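Local coordinates for Lmo0741 protein (Listeria monocytogenes, PDB 4R1H) that probably binds DNA through a winged helix-turn-helix domain and regulates transcription, as other members of the GntR family do, at residues P11-I16 against I52-A57; Y29-K34 against E77-I82. All blocks are in the same frame, centred on the assembly; numbering follows the deposited sequence. Where two conformers were deposited one is given.

Contact 1: P11-I16 against I52-A57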
ATOM      1  N   PRO A  11      -3.265 -12.213   5.980  1.00 46.03           N
ATOM      2  CA  PRO A  11      -4.228 -12.999   6.725  1.00 42.13           C
ATOM      3  C   PRO A  11      -5.635 -12.451   6.623  1.00 39.85           C
ATOM      4  O   PRO A  11      -5.848 -11.217   6.712  1.00 39.99           O
ATOM      5  CB  PRO A  11      -3.724 -12.911   8.171  1.00 43.55           C
ATOM      6  CG  PRO A  11      -2.278 -12.620   8.051  1.00 45.47           C
ATOM      7  CD  PRO A  11      -2.218 -11.691   6.878  1.00 47.05           C
ATOM      8  N   ILE A  12      -6.593 -13.342   6.502  1.00 37.14           N
ATOM      9  CA  ILE A  12      -7.981 -12.895   6.381  1.00 36.55           C
ATOM     10  C   ILE A  12      -8.510 -12.233   7.649  1.00 36.02           C
ATOM     11  O   ILE A  12      -9.153 -11.182   7.531  1.00 38.59           O
ATOM     12  CB  ILE A  12      -8.956 -14.016   5.985  1.00 38.16           C
ATOM     13  CG1 ILE A  12      -8.589 -14.680   4.655  1.00 41.32           C
ATOM     14  CG2 ILE A  12     -10.394 -13.487   5.847  1.00 37.90           C
ATOM     15  CD1 ILE A  12      -8.384 -13.706   3.517  1.00 42.38           C
ATOM     16  N   TYR A  13      -8.260 -12.790   8.843  1.00 32.30           N
ATOM     17  CA  TYR A  13      -8.789 -12.096  10.035  1.00 30.79           C
ATOM     18  C   TYR A  13      -8.292 -10.668  10.157  1.00 30.58           C
ATOM     19  O   TYR A  13      -9.046  -9.777  10.667  1.00 29.85           O
ATOM     20  CB  TYR A  13      -8.575 -12.865  11.329  1.00 30.55           C
ATOM     21  CG  TYR A  13      -7.228 -12.647  11.907  1.00 30.88           C
ATOM     22  CD1 TYR A  13      -6.170 -13.453  11.532  1.00 32.52           C
ATOM     23  CD2 TYR A  13      -7.007 -11.677  12.908  1.00 30.39           C
ATOM     24  CE1 TYR A  13      -4.905 -13.283  12.067  1.00 34.97           C
ATOM     25  CE2 TYR A  13      -5.741 -11.503  13.448  1.00 33.87           C
ATOM     26  CZ  TYR A  13      -4.702 -12.345  13.075  1.00 38.49           C
ATOM     27  OH  TYR A  13      -3.429 -12.179  13.592  1.00 42.39           O
ATOM     28  N   LYS A  14      -7.079 -10.372   9.711  1.00 31.14           N
ATOM     29  CA  LYS A  14      -6.577  -9.003   9.848  1.00 32.63           C
ATOM     30  C   LYS A  14      -7.333  -8.096   8.863  1.00 34.92           C
ATOM     31  O   LYS A  14      -7.512  -6.924   9.134  1.00 31.82           O
ATOM     32  CB  LYS A  14      -5.088  -8.932   9.553  1.00 35.15           C
ATOM     33  CG  LYS A  14      -4.236  -9.480  10.679  1.00 38.88           C
ATOM     34  CD  LYS A  14      -4.193  -8.532  11.882  1.00 46.26           C
ATOM     35  CE  LYS A  14      -2.884  -8.751  12.666  1.00 55.21           C
ATOM     36  NZ  LYS A  14      -2.930  -8.155  14.038  1.00 57.23           N
ATOM     37  N   GLN A  15      -7.733  -8.631   7.709  1.00 34.71           N
ATOM     38  CA  GLN A  15      -8.535  -7.862   6.780  1.00 34.74           C
ATOM     39  C   GLN A  15      -9.939  -7.548   7.303  1.00 36.65           C
ATOM     40  O   GLN A  15     -10.506  -6.450   7.037  1.00 31.75           O
ATOM     41  CB  GLN A  15      -8.642  -8.543   5.430  1.00 37.79           C
ATOM     42  CG  GLN A  15      -7.290  -8.617   4.775  1.00 41.85           C
ATOM     43  CD  GLN A  15      -7.339  -9.352   3.465  1.00 46.49           C
ATOM     44  OE1 GLN A  15      -7.868  -8.819   2.492  1.00 46.30           O
ATOM     45  NE2 GLN A  15      -6.771 -10.580   3.417  1.00 47.92           N
ATOM     46  N   ILE A  16     -10.482  -8.486   8.050  1.00 32.11           N
ATOM     47  CA  ILE A  16     -11.752  -8.296   8.696  0.70 33.55           C
ATOM     48  C   ILE A  16     -11.589  -7.274   9.806  1.00 31.24           C
ATOM     49  O   ILE A  16     -12.486  -6.444  10.004  1.00 32.51           O
ATOM     50  CB  ILE A  16     -12.356  -9.596   9.275  0.70 35.98           C
ATOM     51  CG1 ILE A  16     -12.485 -10.725   8.216  0.70 40.78           C
ATOM     52  CG2 ILE A  16     -13.722  -9.319   9.923  0.70 37.15           C
ATOM     53  CD1 ILE A  16     -13.661 -10.629   7.268  0.70 42.20           C
ATOM     54  N   ILE A  52     -14.016 -14.589  11.852  1.00 32.24           N
ATOM     55  CA  ILE A  52     -14.685 -13.470  12.519  1.00 32.10           C
ATOM     56  C   ILE A  52     -14.384 -13.541  14.042  1.00 31.62           C
ATOM     57  O   ILE A  52     -14.139 -12.554  14.693  1.00 31.41           O
ATOM     58  CB  ILE A  52     -16.192 -13.551  12.369  1.00 35.15           C
ATOM     59  CG1 ILE A  52     -16.603 -13.582  10.888  1.00 36.81           C
ATOM     60  CG2 ILE A  52     -16.844 -12.403  13.129  1.00 33.00           C
ATOM     61  CD1 ILE A  52     -16.279 -12.352  10.136  1.00 39.12           C
ATOM     62  N   GLN A  53     -14.460 -14.746  14.605  1.00 31.44           N
ATOM     63  CA  GLN A  53     -14.175 -14.930  16.005  1.00 30.81           C
ATOM     64  C   GLN A  53     -12.818 -14.394  16.283  1.00 30.69           C
ATOM     65  O   GLN A  53     -12.634 -13.736  17.316  1.00 31.20           O
ATOM     66  CB  GLN A  53     -14.143 -16.429  16.384  1.00 34.11           C
ATOM     67  CG  GLN A  53     -15.482 -17.019  16.653  1.00 37.75           C
ATOM     68  CD  GLN A  53     -15.421 -18.526  16.860  1.00 41.50           C
ATOM     69  OE1 GLN A  53     -14.435 -19.162  16.567  1.00 39.68           O
ATOM     70  NE2 GLN A  53     -16.507 -19.094  17.336  1.00 50.47           N
ATOM     71  N   ARG A  54     -11.838 -14.672  15.399  1.00 30.27           N
ATOM     72  CA  ARG A  54     -10.468 -14.235  15.694  1.00 30.16           C
ATOM     73  C   ARG A  54     -10.395 -12.709  15.607  1.00 30.11           C
ATOM     74  O   ARG A  54      -9.723 -12.059  16.462  1.00 31.13           O
ATOM     75  CB  ARG A  54      -9.365 -14.823  14.787  1.00 33.29           C
ATOM     76  CG  ARG A  54      -8.009 -14.523  15.410  1.00 36.37           C
ATOM     77  CD  ARG A  54      -6.837 -15.114  14.760  1.00 37.77           C
ATOM     78  NE  ARG A  54      -5.593 -14.877  15.523  1.00 40.43           N
ATOM     79  CZ  ARG A  54      -4.437 -15.538  15.298  1.00 45.30           C
ATOM     80  NH1 ARG A  54      -4.290 -16.436  14.303  1.00 40.41           N
ATOM     81  NH2 ARG A  54      -3.377 -15.286  16.061  1.00 50.26           N
ATOM     82  N   ALA A  55     -11.079 -12.152  14.614  1.00 27.81           N
ATOM     83  CA  ALA A  55     -11.095 -10.677  14.425  1.00 29.06           C
ATOM     84  C   ALA A  55     -11.759  -9.978  15.652  1.00 27.27           C
ATOM     85  O   ALA A  55     -11.203  -9.015  16.204  1.00 28.67           O
ATOM     86  CB  ALA A  55     -11.868 -10.313  13.171  1.00 29.16           C
ATOM     87  N   TYR A  56     -12.902 -10.513  16.088  1.00 27.59           N
ATOM     88  CA  TYR A  56     -13.575 -10.011  17.292  1.00 25.23           C
ATOM     89  C   TYR A  56     -12.677 -10.137  18.526  1.00 28.37           C
ATOM     90  O   TYR A  56     -12.592  -9.209  19.323  1.00 26.83           O
ATOM     91  CB  TYR A  56     -14.916 -10.681  17.470  1.00 27.32           C
ATOM     92  CG  TYR A  56     -16.032 -10.134  16.624  1.00 29.91           C
ATOM     93  CD1 TYR A  56     -15.815  -9.141  15.673  1.00 30.67           C
ATOM     94  CD2 TYR A  56     -17.354 -10.552  16.832  1.00 35.27           C
ATOM     95  CE1 TYR A  56     -16.890  -8.578  14.979  1.00 31.08           C
ATOM     96  CE2 TYR A  56     -18.426 -10.004  16.159  1.00 35.67           C
ATOM     97  CZ  TYR A  56     -18.202  -8.999  15.224  1.00 32.37           C
ATOM     98  OH  TYR A  56     -19.289  -8.480  14.544  1.00 32.60           O
ATOM     99  N   ALA A  57     -11.945 -11.249  18.684  1.00 29.00           N
ATOM    100  CA  ALA A  57     -10.971 -11.350  19.765  1.00 28.65           C
ATOM    101  C   ALA A  57      -9.911 -10.292  19.783  1.00 30.72           C
ATOM    102  O   ALA A  57      -9.624  -9.714  20.828  1.00 30.00           O
ATOM    103  CB  ALA A  57     -10.295 -12.730  19.787  1.00 32.63           C
TER

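Contact 2: Y29-K34 against E77-I82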
ATOM      1  N   TYR A  29     -20.702   2.418  12.513  1.00 39.12           N
ATOM      2  CA  TYR A  29     -21.024   1.946  13.846  1.00 40.27           C
ATOM      3  C   TYR A  29     -20.744   3.154  14.751  1.00 42.33           C
ATOM      4  O   TYR A  29     -19.646   3.740  14.696  1.00 38.42           O
ATOM      5  CB  TYR A  29     -20.141   0.748  14.246  1.00 41.71           C
ATOM      6  CG  TYR A  29     -20.117  -0.517  13.348  1.00 45.75           C
ATOM      7  CD1 TYR A  29     -21.065  -0.764  12.345  1.00 53.08           C
ATOM      8  CD2 TYR A  29     -19.154  -1.484  13.552  1.00 49.57           C
ATOM      9  CE1 TYR A  29     -21.008  -1.935  11.570  1.00 54.53           C
ATOM     10  CE2 TYR A  29     -19.093  -2.656  12.788  1.00 53.85           C
ATOM     11  CZ  TYR A  29     -20.017  -2.895  11.795  1.00 57.14           C
ATOM     12  OH  TYR A  29     -19.927  -4.120  11.064  1.00 56.25           O
ATOM     13  N   GLU A  30     -21.718   3.606  15.560  1.00 43.78           N
ATOM     14  CA  GLU A  30     -21.450   4.706  16.488  0.60 45.76           C
ATOM     15  C   GLU A  30     -21.100   4.147  17.883  1.00 41.35           C
ATOM     16  O   GLU A  30     -21.453   3.030  18.222  1.00 37.50           O
ATOM     17  CB  GLU A  30     -22.603   5.738  16.531  0.60 51.46           C
ATOM     18  CG  GLU A  30     -23.048   6.335  15.175  0.60 56.84           C
ATOM     19  CD  GLU A  30     -22.136   7.428  14.594  0.60 61.33           C
ATOM     20  OE1 GLU A  30     -21.112   7.773  15.233  0.60 66.28           O
ATOM     21  OE2 GLU A  30     -22.436   7.950  13.476  0.60 59.13           O
ATOM     22  N   ALA A  31     -20.369   4.944  18.642  1.00 42.61           N
ATOM     23  CA  ALA A  31     -19.842   4.552  19.920  1.00 41.96           C
ATOM     24  C   ALA A  31     -20.973   4.011  20.765  1.00 40.08           C
ATOM     25  O   ALA A  31     -22.062   4.630  20.832  1.00 41.66           O
ATOM     26  CB  ALA A  31     -19.145   5.740  20.576  1.00 42.79           C
ATOM     27  N   GLY A  32     -20.754   2.842  21.350  1.00 37.02           N
ATOM     28  CA  GLY A  32     -21.710   2.199  22.214  1.00 38.87           C
ATOM     29  C   GLY A  32     -22.651   1.271  21.482  1.00 39.10           C
ATOM     30  O   GLY A  32     -23.362   0.539  22.120  1.00 40.53           O
ATOM     31  N   ASP A  33     -22.638   1.267  20.148  1.00 39.53           N
ATOM     32  CA  ASP A  33     -23.613   0.432  19.365  1.00 40.14           C
ATOM     33  C   ASP A  33     -23.389  -1.051  19.496  1.00 39.39           C
ATOM     34  O   ASP A  33     -22.244  -1.506  19.608  1.00 34.84           O
ATOM     35  CB  ASP A  33     -23.528   0.754  17.829  1.00 45.44           C
ATOM     36  CG  ASP A  33     -24.268   2.057  17.427  1.00 49.36           C
ATOM     37  OD1 ASP A  33     -24.999   2.581  18.263  1.00 48.12           O
ATOM     38  OD2 ASP A  33     -24.106   2.553  16.276  1.00 49.98           O
ATOM     39  N   LYS A  34     -24.487  -1.812  19.457  1.00 38.14           N
ATOM     40  CA  LYS A  34     -24.444  -3.266  19.366  1.00 39.42           C
ATOM     41  C   LYS A  34     -23.925  -3.691  17.981  1.00 39.46           C
ATOM     42  O   LYS A  34     -24.312  -3.107  16.974  1.00 41.66           O
ATOM     43  CB  LYS A  34     -25.836  -3.847  19.596  1.00 45.90           C
ATOM     44  CG  LYS A  34     -25.846  -5.355  19.544  1.00 48.38           C
ATOM     45  CD  LYS A  34     -27.097  -5.855  20.232  1.00 55.29           C
ATOM     46  CE  LYS A  34     -27.038  -7.347  20.338  1.00 55.78           C
ATOM     47  NZ  LYS A  34     -28.384  -7.824  20.735  1.00 63.35           N
ATOM     48  N   GLU A  77     -17.714   2.925  23.971  1.00 28.64           N
ATOM     49  CA  GLU A  77     -18.297   4.224  23.986  1.00 30.78           C
ATOM     50  C   GLU A  77     -17.254   5.310  24.275  1.00 33.77           C
ATOM     51  O   GLU A  77     -17.603   6.503  24.336  1.00 38.54           O
ATOM     52  CB  GLU A  77     -19.500   4.242  25.007  1.00 33.63           C
ATOM     53  CG  GLU A  77     -18.992   4.448  26.401  1.00 38.21           C
ATOM     54  CD  GLU A  77     -18.369   3.215  27.051  1.00 38.17           C
ATOM     55  OE1 GLU A  77     -18.070   2.219  26.394  1.00 34.86           O
ATOM     56  OE2 GLU A  77     -18.236   3.275  28.310  1.00 43.63           O
ATOM     57  N   ASP A  78     -15.959   4.931  24.409  1.00 32.96           N
ATOM     58  CA  ASP A  78     -14.911   5.839  24.740  1.00 34.02           C
ATOM     59  C   ASP A  78     -14.474   6.556  23.444  1.00 32.80           C
ATOM     60  O   ASP A  78     -13.853   5.961  22.566  1.00 31.03           O
ATOM     61  CB  ASP A  78     -13.714   5.142  25.403  1.00 33.58           C
ATOM     62  CG  ASP A  78     -12.678   6.129  25.865  1.00 39.33           C
ATOM     63  OD1 ASP A  78     -12.847   6.759  26.941  1.00 43.75           O
ATOM     64  OD2 ASP A  78     -11.743   6.445  25.148  1.00 40.50           O
ATOM     65  N   LYS A  79     -14.817   7.825  23.327  1.00 35.14           N
ATOM     66  CA  LYS A  79     -14.529   8.558  22.081  1.00 36.11           C
ATOM     67  C   LYS A  79     -13.047   8.719  21.825  1.00 35.38           C
ATOM     68  O   LYS A  79     -12.619   8.682  20.661  1.00 34.42           O
ATOM     69  CB  LYS A  79     -15.168   9.937  22.069  1.00 43.08           C
ATOM     70  CG  LYS A  79     -16.674   9.998  22.312  1.00 52.77           C
ATOM     71  CD  LYS A  79     -17.573   9.528  21.169  1.00 60.87           C
ATOM     72  CE  LYS A  79     -18.913  10.279  21.229  1.00 66.72           C
ATOM     73  NZ  LYS A  79     -19.865   9.710  20.235  1.00 70.72           N
ATOM     74  N   ARG A  80     -12.246   8.928  22.866  1.00 34.32           N
ATOM     75  CA  ARG A  80     -10.828   9.077  22.660  1.00 36.75           C
ATOM     76  C   ARG A  80     -10.257   7.792  22.091  1.00 34.65           C
ATOM     77  O   ARG A  80      -9.316   7.870  21.254  1.00 30.42           O
ATOM     78  CB  ARG A  80     -10.099   9.430  23.963  1.00 41.18           C
ATOM     79  CG  ARG A  80     -10.409  10.807  24.546  1.00 49.47           C
ATOM     80  CD  ARG A  80      -9.319  11.791  24.152  1.00 54.68           C
ATOM     81  NE  ARG A  80      -9.669  13.111  24.615  1.00 59.00           N
ATOM     82  CZ  ARG A  80      -9.327  13.620  25.799  1.00 64.35           C
ATOM     83  NH1 ARG A  80      -8.573  12.930  26.656  1.00 62.58           N
ATOM     84  NH2 ARG A  80      -9.740  14.839  26.129  1.00 69.96           N
ATOM     85  N   ARG A  81     -10.781   6.614  22.495  1.00 30.37           N
ATOM     86  CA  ARG A  81     -10.235   5.365  21.963  1.00 29.11           C
ATOM     87  C   ARG A  81     -10.439   5.254  20.450  1.00 28.26           C
ATOM     88  O   ARG A  81      -9.603   4.715  19.702  1.00 26.57           O
ATOM     89  CB  ARG A  81     -10.826   4.096  22.604  1.00 28.28           C
ATOM     90  CG  ARG A  81     -10.281   2.813  22.045  1.00 27.95           C
ATOM     91  CD  ARG A  81      -8.855   2.663  22.470  1.00 29.50           C
ATOM     92  NE  ARG A  81      -8.232   1.450  21.948  1.00 31.69           N
ATOM     93  CZ  ARG A  81      -7.599   1.380  20.767  1.00 31.26           C
ATOM     94  NH1 ARG A  81      -7.601   2.432  19.927  1.00 30.09           N
ATOM     95  NH2 ARG A  81      -7.032   0.253  20.369  1.00 30.89           N
ATOM     96  N   ILE A  82     -11.589   5.706  20.004  1.00 27.44           N
ATOM     97  CA  ILE A  82     -11.933   5.646  18.604  1.00 28.07           C
ATOM     98  C   ILE A  82     -11.111   6.712  17.811  1.00 26.88           C
ATOM     99  O   ILE A  82     -10.661   6.407  16.660  1.00 27.01           O
ATOM    100  CB  ILE A  82     -13.410   5.923  18.387  1.00 30.49           C
ATOM    101  CG1 ILE A  82     -14.234   4.731  18.982  1.00 31.85           C
ATOM    102  CG2 ILE A  82     -13.714   6.067  16.895  1.00 30.10           C
ATOM    103  CD1 ILE A  82     -15.730   4.975  19.018  1.00 33.01           C
TER

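Contact 1: P11-I16 against I52-A57
Tyr-13 spreads its ring beneath the side chain of Arg-54, whose methylene CD stands over the middle of the ring face, 3.6 Å from the centroid, in a CH-pi contact. The arginine chain is extended from CG to NE and continues past the ring centre, so NE comes to 3.6 Å from Tyr-13 CZ and the guanidinium lies over the hydroxyl end of the ring, with Tyr-13 OH facing its centre. The two planes are only 7° apart, making this an offset stack with an off-centre cation-pi component: Arg-54 CZ is 4.4 Å from the ring centroid. Two torsions bring the groups together. Tyr-13 CG takes the crowded position between the backbone N and the carbonyl carbon (chi1 84°), while Arg-54 CG is anti to its own N and leads the chain out over the ring. Lys-14 CG lies against the other ring face, toward its rim. An arginine suits this exposed margin because its methylenes pack on an aromatic face while its charged end can remain hydrated.

Deeper in, the contact is apolar, and the small side chain of Ala-55 lets the backbones approach, with its CA 5.2 Å from that of Tyr-13; its CB touches both Tyr-13 O and Ile-16 CG2. In the conformer described (a second was modelled), the same CG2 branch of Ile-16 meets Ile-52 CD1 at 4.0 Å, the two side chains crossing at about a right angle.

The short helical segments cross at -56° with their axes 8.4 Å apart, joining the start of helix 12-25 to helix 49-61, which by its place in the helix-turn-helix is probably the recognition helix. Leu-45 of helix 38-45 packs on Ile-16, and Leu-41 and Ala-42 on Ile-52, completing the three-helix core of the winged helix-turn-helix domain.

Contact 2: Y29-K34 against E77-I82
Ala-31 and Gly-32 form the corner of a type II beta turn, Glu-30 to Asp-33, that rests on the linker and first helical turn following the wing of the winged helix-turn-helix domain. Van der Waals contact carries the meeting. Ala-31 CB points at the other segment and touches Glu-77 CA and, at 3.8 Å, Ile-82 CD1. Lys-79, its chain bent at chi2 (-73°), brings its CD and NZ alongside the same methyl group. A small apolar residue fits between these three neighbours. Glycine suits the next position: at Gly-32, with phi 91°, a CB would press on Ala-31 O. Gly-32 N lies 3.9 Å from Glu-77 CA.

Electrostatic help is at most long-range: in the conformer described, Glu-30 OE1 and Lys-79 NZ are 5.5 Å apart.

Hydrogen bonds shape each segment internally. Asp-33 N donates to Glu-30 O, closing the turn, and Asp-33 OD2 accepts from Glu-30 N, which approaches from above the carboxylate plane. On the other side Asp-78, an N-cap residue whose short carboxylate can accept from a first-turn N-H, starts helix 79-103; its OD2 takes Arg-81 N at 2.8 Å on the anti side, 17° out of the carboxylate plane.

In the fold
The centres of contacts 1 and 2 are 19 Å apart, and their nearest atoms, about 6 Å apart, do not touch. Along the chain the segments alternate: 11-16, 29-34, 52-57, 77-82. Helix 12-25 relates the two, since its first turn enters contact 1 while Ile-24, near its end, packs on Ile-82 of contact 2. Contact 1 belongs to the helical core of the probable DNA-binding domain. Contact 2 lies at its surface, beyond the two-stranded wing of 65-68 and 72-75, where the chain leaves for the long helix 79-103. Contact 1 joins helices within that domain; contact 2 joins the loop after helix 12-25 to the start of helix 79-103.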